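Local coordinates for protein putative XRE-family transcriptional regulator (Rhodococcus sp., PDB 2OFY) that is a putative transcriptional regulator of the XRE family that probably binds DNA through a helix-turn-helix domain, at residues A37-S40 with V41-R45; G26-M30 with V31-F35. All blocks are in the same frame, centred on the assembly; numbering follows the deposited sequence.

Contact 1: residues A37-S40 with V41-R45; sequences AGIS and VETLR
Ser-40 caps helix 41-48 by taking up Thr-43 N, and flanking that cap the flat groups meet: the carboxylate of Glu-42 lies at the edge of the Arg-45 guanidinium, in its plane. In the modelled conformer of Arg-45, one of two, NE gives Glu-42 OE1 a salt-bridging hydrogen bond of 2.9 Å on the syn side. At the N-cap itself, a chi1 of 60° folds Ser-40 OG over its own backbone, where it accepts from Thr-43 N at 2.9 Å with an N-H...O angle of 157°. The two hydroxyls, Ser-40 OG and Thr-43 OG1, stand 3.0 Å apart, and a water links Thr-43 OG1 to Ser-40 N, which donates to it. Leu-44 N adds a main-chain bond to Ser-40 O at 3.1 Å. A hydrophobic staple accompanies the cap: Ile-39 crosses Leu-44 at about a right angle, its CD1 reaching Leu-44 CB at 3.9 Å. Without the OG, as with an alanine here, Thr-43 N would probably lose its capping acceptor and the helix start be less firmly fixed. Polar cap and apolar staple are consistent with a helix start fixed by both, whereas the Glu-42 to Arg-45 bridge may be only partly occupied.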
ATOM      1  N   ALA A  37       8.943   0.436  13.267  1.00 17.16           N
ATOM      2  CA  ALA A  37       8.512   0.466  11.841  1.00 18.58           C
ATOM      3  C   ALA A  37       9.594   1.050  10.931  1.00 18.66           C
ATOM      4  O   ALA A  37       9.539   0.956   9.692  1.00 18.75           O
ATOM      5  CB  ALA A  37       7.191   1.243  11.686  1.00 19.87           C
ATOM      6  N   GLY A  38      10.582   1.681  11.555  1.00 18.97           N
ATOM      7  CA  GLY A  38      11.682   2.316  10.815  1.00 19.53           C
ATOM      8  C   GLY A  38      11.298   3.641  10.163  1.00 20.02           C
ATOM      9  O   GLY A  38      11.841   4.020   9.084  1.00 20.92           O
ATOM     10  N   ILE A  39      10.450   4.406  10.826  1.00 17.40           N
ATOM     11  CA  ILE A  39      10.058   5.701  10.271  1.00 17.36           C
ATOM     12  C   ILE A  39      10.202   6.813  11.298  1.00 17.13           C
ATOM     13  O   ILE A  39      10.499   6.536  12.477  1.00 17.80           O
ATOM     14  CB  ILE A  39       8.612   5.658   9.741  1.00 17.58           C
ATOM     15  CG1 ILE A  39       7.599   5.395  10.877  1.00 17.70           C
ATOM     16  CG2 ILE A  39       8.482   4.626   8.571  1.00 18.35           C
ATOM     17  CD1 ILE A  39       6.083   5.613  10.436  1.00 17.98           C
ATOM     18  N   SER A  40      10.004   8.067  10.888  1.00 17.03           N
ATOM     19  CA  SER A  40      10.064   9.140  11.879  1.00 16.95           C
ATOM     20  C   SER A  40       8.729   9.309  12.586  1.00 16.21           C
ATOM     21  O   SER A  40       7.675   8.948  12.041  1.00 15.79           O
ATOM     22  CB  SER A  40      10.413  10.465  11.226  1.00 16.81           C
ATOM     23  OG  SER A  40       9.428  10.803  10.269  1.00 16.95           O
ATOM     24  N   VAL A  41       8.785   9.934  13.766  1.00 16.97           N
ATOM     25  CA  VAL A  41       7.514  10.263  14.470  1.00 18.17           C
ATOM     26  C   VAL A  41       6.724  11.265  13.607  1.00 17.88           C
ATOM     27  O   VAL A  41       5.477  11.153  13.499  1.00 17.40           O
ATOM     28  CB  VAL A  41       7.758  10.817  15.872  1.00 18.17           C
ATOM     29  CG1 VAL A  41       6.562  11.655  16.367  1.00 19.29           C
ATOM     30  CG2 VAL A  41       8.063   9.681  16.821  1.00 19.09           C
ATOM     31  N   GLU A  42       7.443  12.203  12.977  1.00 17.31           N
ATOM     32  CA  GLU A  42       6.767  13.114  12.066  1.00 18.59           C
ATOM     33  C   GLU A  42       5.977  12.394  10.978  1.00 17.15           C
ATOM     34  O   GLU A  42       4.829  12.734  10.729  1.00 16.18           O
ATOM     35  CB  GLU A  42       7.684  14.224  11.477  1.00 18.21           C
ATOM     36  CG  GLU A  42       7.509  15.525  12.300  1.00 26.27           C
ATOM     37  CD  GLU A  42       6.089  15.661  12.904  1.00 32.63           C
ATOM     38  OE1 GLU A  42       5.968  15.907  14.139  1.00 33.11           O
ATOM     39  OE2 GLU A  42       5.090  15.447  12.151  1.00 37.92           O
ATOM     40  N   THR A  43       6.571  11.382  10.362  1.00 16.51           N
ATOM     41  CA  THR A  43       5.853  10.603   9.354  1.00 16.24           C
ATOM     42  C   THR A  43       4.616   9.898   9.945  1.00 15.96           C
ATOM     43  O   THR A  43       3.517   9.979   9.358  1.00 14.70           O
ATOM     44  CB  THR A  43       6.849   9.685   8.568  1.00 16.94           C
ATOM     45  OG1 THR A  43       7.761  10.511   7.834  1.00 19.51           O
ATOM     46  CG2 THR A  43       6.101   8.688   7.688  1.00 18.77           C
ATOM     47  N   LEU A  44       4.776   9.268  11.114  1.00 14.49           N
ATOM     48  CA  LEU A  44       3.661   8.513  11.733  1.00 15.38           C
ATOM     49  C   LEU A  44       2.534   9.496  12.075  1.00 14.67           C
ATOM     50  O   LEU A  44       1.375   9.216  11.785  1.00 14.03           O
ATOM     51  CB  LEU A  44       4.148   7.826  12.993  1.00 15.58           C
ATOM     52  CG  LEU A  44       3.055   6.968  13.635  1.00 15.53           C
ATOM     53  CD1 LEU A  44       2.433   5.998  12.641  1.00 20.63           C
ATOM     54  CD2 LEU A  44       3.651   6.278  14.876  1.00 17.67           C
ATOM     55  N   ARG A  45       2.892  10.657  12.624  1.00 14.85           N
ATOM     56  CA  ARG A  45       1.910  11.696  12.928  0.50 14.79           C
ATOM     57  C   ARG A  45       1.103  12.095  11.696  1.00 13.75           C
ATOM     58  O   ARG A  45      -0.110  12.224  11.747  1.00 14.02           O
ATOM     59  CB  ARG A  45       2.601  12.940  13.511  0.50 14.76           C
ATOM     60  CG  ARG A  45       1.610  14.018  13.952  0.50 16.59           C
ATOM     61  CD  ARG A  45       2.305  15.265  14.489  0.50 17.12           C
ATOM     62  NE  ARG A  45       3.455  14.964  15.342  0.50 24.09           N
ATOM     63  CZ  ARG A  45       3.400  14.614  16.628  0.50 23.77           C
ATOM     64  NH1 ARG A  45       2.236  14.504  17.266  0.50 25.31           N
ATOM     65  NH2 ARG A  45       4.531  14.383  17.286  0.50 23.79           N
TER
HETATM   66  O   HOH W   1       9.874   8.591   7.988  1.00 26.38           O

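Contact 2: residues G26-M30 with V31-F35; sequences GDMSM and VTVAF
Ser-29 grips the start of helix 30-37 with hydrogen bonds from both its side chain and its main chain. As the N-cap residue, it accepts through OG from Thr-32 N at 3.1 Å in a nearly straight bond (N-H...O 166°), and from Val-31 N at 3.0 Å in a bent, weak one. Its chi1 of 162° turns the hydroxyl away from the serine's own nitrogen and toward the first turn, where amides have no preceding helical carbonyl to serve them. Main-chain bonds take over at the next residues: Val-33 N donates to Ser-29 O at 3.0 Å, and Ala-34 N to Met-30 O at 2.9 Å.

Apolar contacts lie beside this polar start. Met-28, built as selenomethionine, bends at its last torsion (chi3 66°) and brings CE to Val-33 CG2 at 3.8 Å, the two side chains crossing at about a right angle. Leu-67 touches both. The same valine methyl also rests against Ser-29 O, while Thr-32 sets OG1 3.4 Å from Ser-29 CB. Met-30, also selenomethionine, packs on Leu-44 and Glu-48 of helix 41-48.

Met-28 and Val-33, the residues just before the N-cap and four after it, form a hydrophobic staple across Ser-29; cap and staple together open the first helix of the helix-turn-helix.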
ATOM      1  N   GLY A  26      -3.447   2.727  19.898  1.00 15.77           N
ATOM      2  CA  GLY A  26      -4.025   2.731  21.255  1.00 15.99           C
ATOM      3  C   GLY A  26      -3.050   3.404  22.196  1.00 15.65           C
ATOM      4  O   GLY A  26      -2.604   4.523  21.909  1.00 16.90           O
ATOM      5  N   ASP A  27      -2.703   2.753  23.317  1.00 16.35           N
ATOM      6  CA  ASP A  27      -1.846   3.402  24.310  1.00 18.03           C
ATOM      7  C   ASP A  27      -0.356   3.304  24.062  1.00 18.92           C
ATOM      8  O   ASP A  27       0.450   3.802  24.877  1.00 17.74           O
ATOM      9  CB  ASP A  27      -2.184   2.879  25.716  1.00 18.05           C
ATOM     10  CG  ASP A  27      -3.620   3.131  26.077  1.00 23.00           C
ATOM     11  OD1 ASP A  27      -4.129   4.216  25.700  1.00 28.54           O
ATOM     12  OD2 ASP A  27      -4.259   2.266  26.730  1.00 31.28           O
HETATM   13  N   MSE A  28       0.026   2.629  22.988  1.00 18.64           N
HETATM   14  CA  MSE A  28       1.421   2.437  22.678  1.00 22.89           C
HETATM   15  C   MSE A  28       2.048   3.776  22.242  1.00 19.21           C
HETATM   16  O   MSE A  28       1.369   4.651  21.683  1.00 17.39           O
HETATM   17  CB  MSE A  28       1.605   1.390  21.564  1.00 21.18           C
HETATM   18  CG  MSE A  28       1.114  -0.017  21.886  1.00 25.24           C
HETATM   19 SE   MSE A  28       0.990  -0.950  20.141  1.00 43.39          SE
HETATM   20  CE  MSE A  28       2.999  -0.881  19.835  1.00 23.41           C
ATOM     21  N   SER A  29       3.341   3.920  22.520  1.00 17.36           N
ATOM     22  CA  SER A  29       4.071   5.131  22.263  1.00 16.59           C
ATOM     23  C   SER A  29       4.226   5.401  20.757  1.00 17.99           C
ATOM     24  O   SER A  29       4.563   4.489  19.999  1.00 16.37           O
ATOM     25  CB  SER A  29       5.468   4.948  22.870  1.00 16.28           C
ATOM     26  OG  SER A  29       6.375   5.870  22.336  1.00 17.18           O
HETATM   27  N   MSE A  30       4.046   6.645  20.324  1.00 18.66           N
HETATM   28  CA  MSE A  30       4.387   6.960  18.917  1.00 23.22           C
HETATM   29  C   MSE A  30       5.862   6.707  18.608  1.00 19.31           C
HETATM   30  O   MSE A  30       6.221   6.271  17.504  1.00 17.33           O
HETATM   31  CB  MSE A  30       4.057   8.398  18.580  1.00 22.28           C
HETATM   32  CG  MSE A  30       2.568   8.708  18.596  1.00 24.00           C
HETATM   33 SE   MSE A  30       2.411  10.554  17.953  1.00 40.86          SE
HETATM   34  CE  MSE A  30       2.524   9.948  16.247  1.00 21.09           C
ATOM     35  N   VAL A  31       6.735   6.970  19.577  1.00 17.53           N
ATOM     36  CA  VAL A  31       8.170   6.810  19.321  1.00 16.89           C
ATOM     37  C   VAL A  31       8.454   5.337  19.132  1.00 16.34           C
ATOM     38  O   VAL A  31       9.194   4.948  18.239  1.00 16.66           O
ATOM     39  CB  VAL A  31       9.019   7.311  20.504  1.00 17.61           C
ATOM     40  CG1 VAL A  31      10.497   6.966  20.253  1.00 16.12           C
ATOM     41  CG2 VAL A  31       8.814   8.815  20.671  1.00 17.83           C
ATOM     42  N   THR A  32       7.880   4.510  19.990  1.00 14.97           N
ATOM     43  CA  THR A  32       8.158   3.100  19.875  1.00 16.11           C
ATOM     44  C   THR A  32       7.653   2.529  18.534  1.00 16.54           C
ATOM     45  O   THR A  32       8.371   1.807  17.831  1.00 16.37           O
ATOM     46  CB  THR A  32       7.563   2.368  21.034  1.00 16.57           C
ATOM     47  OG1 THR A  32       8.140   2.915  22.247  1.00 17.84           O
ATOM     48  CG2 THR A  32       7.865   0.921  20.909  1.00 18.62           C
ATOM     49  N   VAL A  33       6.417   2.860  18.214  1.00 15.59           N
ATOM     50  CA  VAL A  33       5.835   2.467  16.899  1.00 14.69           C
ATOM     51  C   VAL A  33       6.761   2.927  15.736  1.00 15.74           C
ATOM     52  O   VAL A  33       7.142   2.120  14.898  1.00 16.39           O
ATOM     53  CB  VAL A  33       4.380   2.918  16.730  1.00 16.22           C
ATOM     54  CG1 VAL A  33       3.912   2.462  15.290  1.00 14.77           C
ATOM     55  CG2 VAL A  33       3.493   2.271  17.805  1.00 16.63           C
ATOM     56  N   ALA A  34       7.118   4.223  15.703  1.00 15.51           N
ATOM     57  CA  ALA A  34       7.954   4.805  14.635  1.00 16.02           C
ATOM     58  C   ALA A  34       9.304   4.088  14.572  1.00 16.30           C
ATOM     59  O   ALA A  34       9.752   3.655  13.490  1.00 18.74           O
ATOM     60  CB  ALA A  34       8.163   6.291  14.903  1.00 15.20           C
ATOM     61  N   PHE A  35       9.936   3.882  15.746  1.00 16.44           N
ATOM     62  CA  PHE A  35      11.230   3.176  15.803  1.00 16.24           C
ATOM     63  C   PHE A  35      11.149   1.749  15.250  1.00 16.73           C
ATOM     64  O   PHE A  35      12.005   1.363  14.448  1.00 17.10           O
ATOM     65  CB  PHE A  35      11.847   3.159  17.212  1.00 15.74           C
ATOM     66  CG  PHE A  35      13.134   2.333  17.314  1.00 16.28           C
ATOM     67  CD1 PHE A  35      14.360   2.794  16.784  1.00 16.02           C
ATOM     68  CD2 PHE A  35      13.122   1.080  17.921  1.00 18.29           C
ATOM     69  CE1 PHE A  35      15.511   2.012  16.871  1.00 17.11           C
ATOM     70  CE2 PHE A  35      14.280   0.295  18.008  1.00 18.41           C
ATOM     71  CZ  PHE A  35      15.484   0.763  17.490  1.00 17.44           C
TER

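Contact 2 comes first along the chain and contact 1 follows, their centres about 9 Å apart on the same side of the chain's centre. Each begins one helix of the helix-turn-helix pair, 30-37 and then 41-48, with a serine at the N-cap and a hydrophobic staple across it. Between them, helix 30-37 ends in a Schellman motif with Gly-38 as its C-prime residue, Ile-39 N turning back to Ala-34 O in a probable hydrogen bond of 2.9 Å. The two helices also pack directly, Val-41 on Val-31 and Ala-34. Together, the caps and the tight turn are likely to hold the two helices in place; as in relatives of this family, the second is probably the DNA-recognition helix.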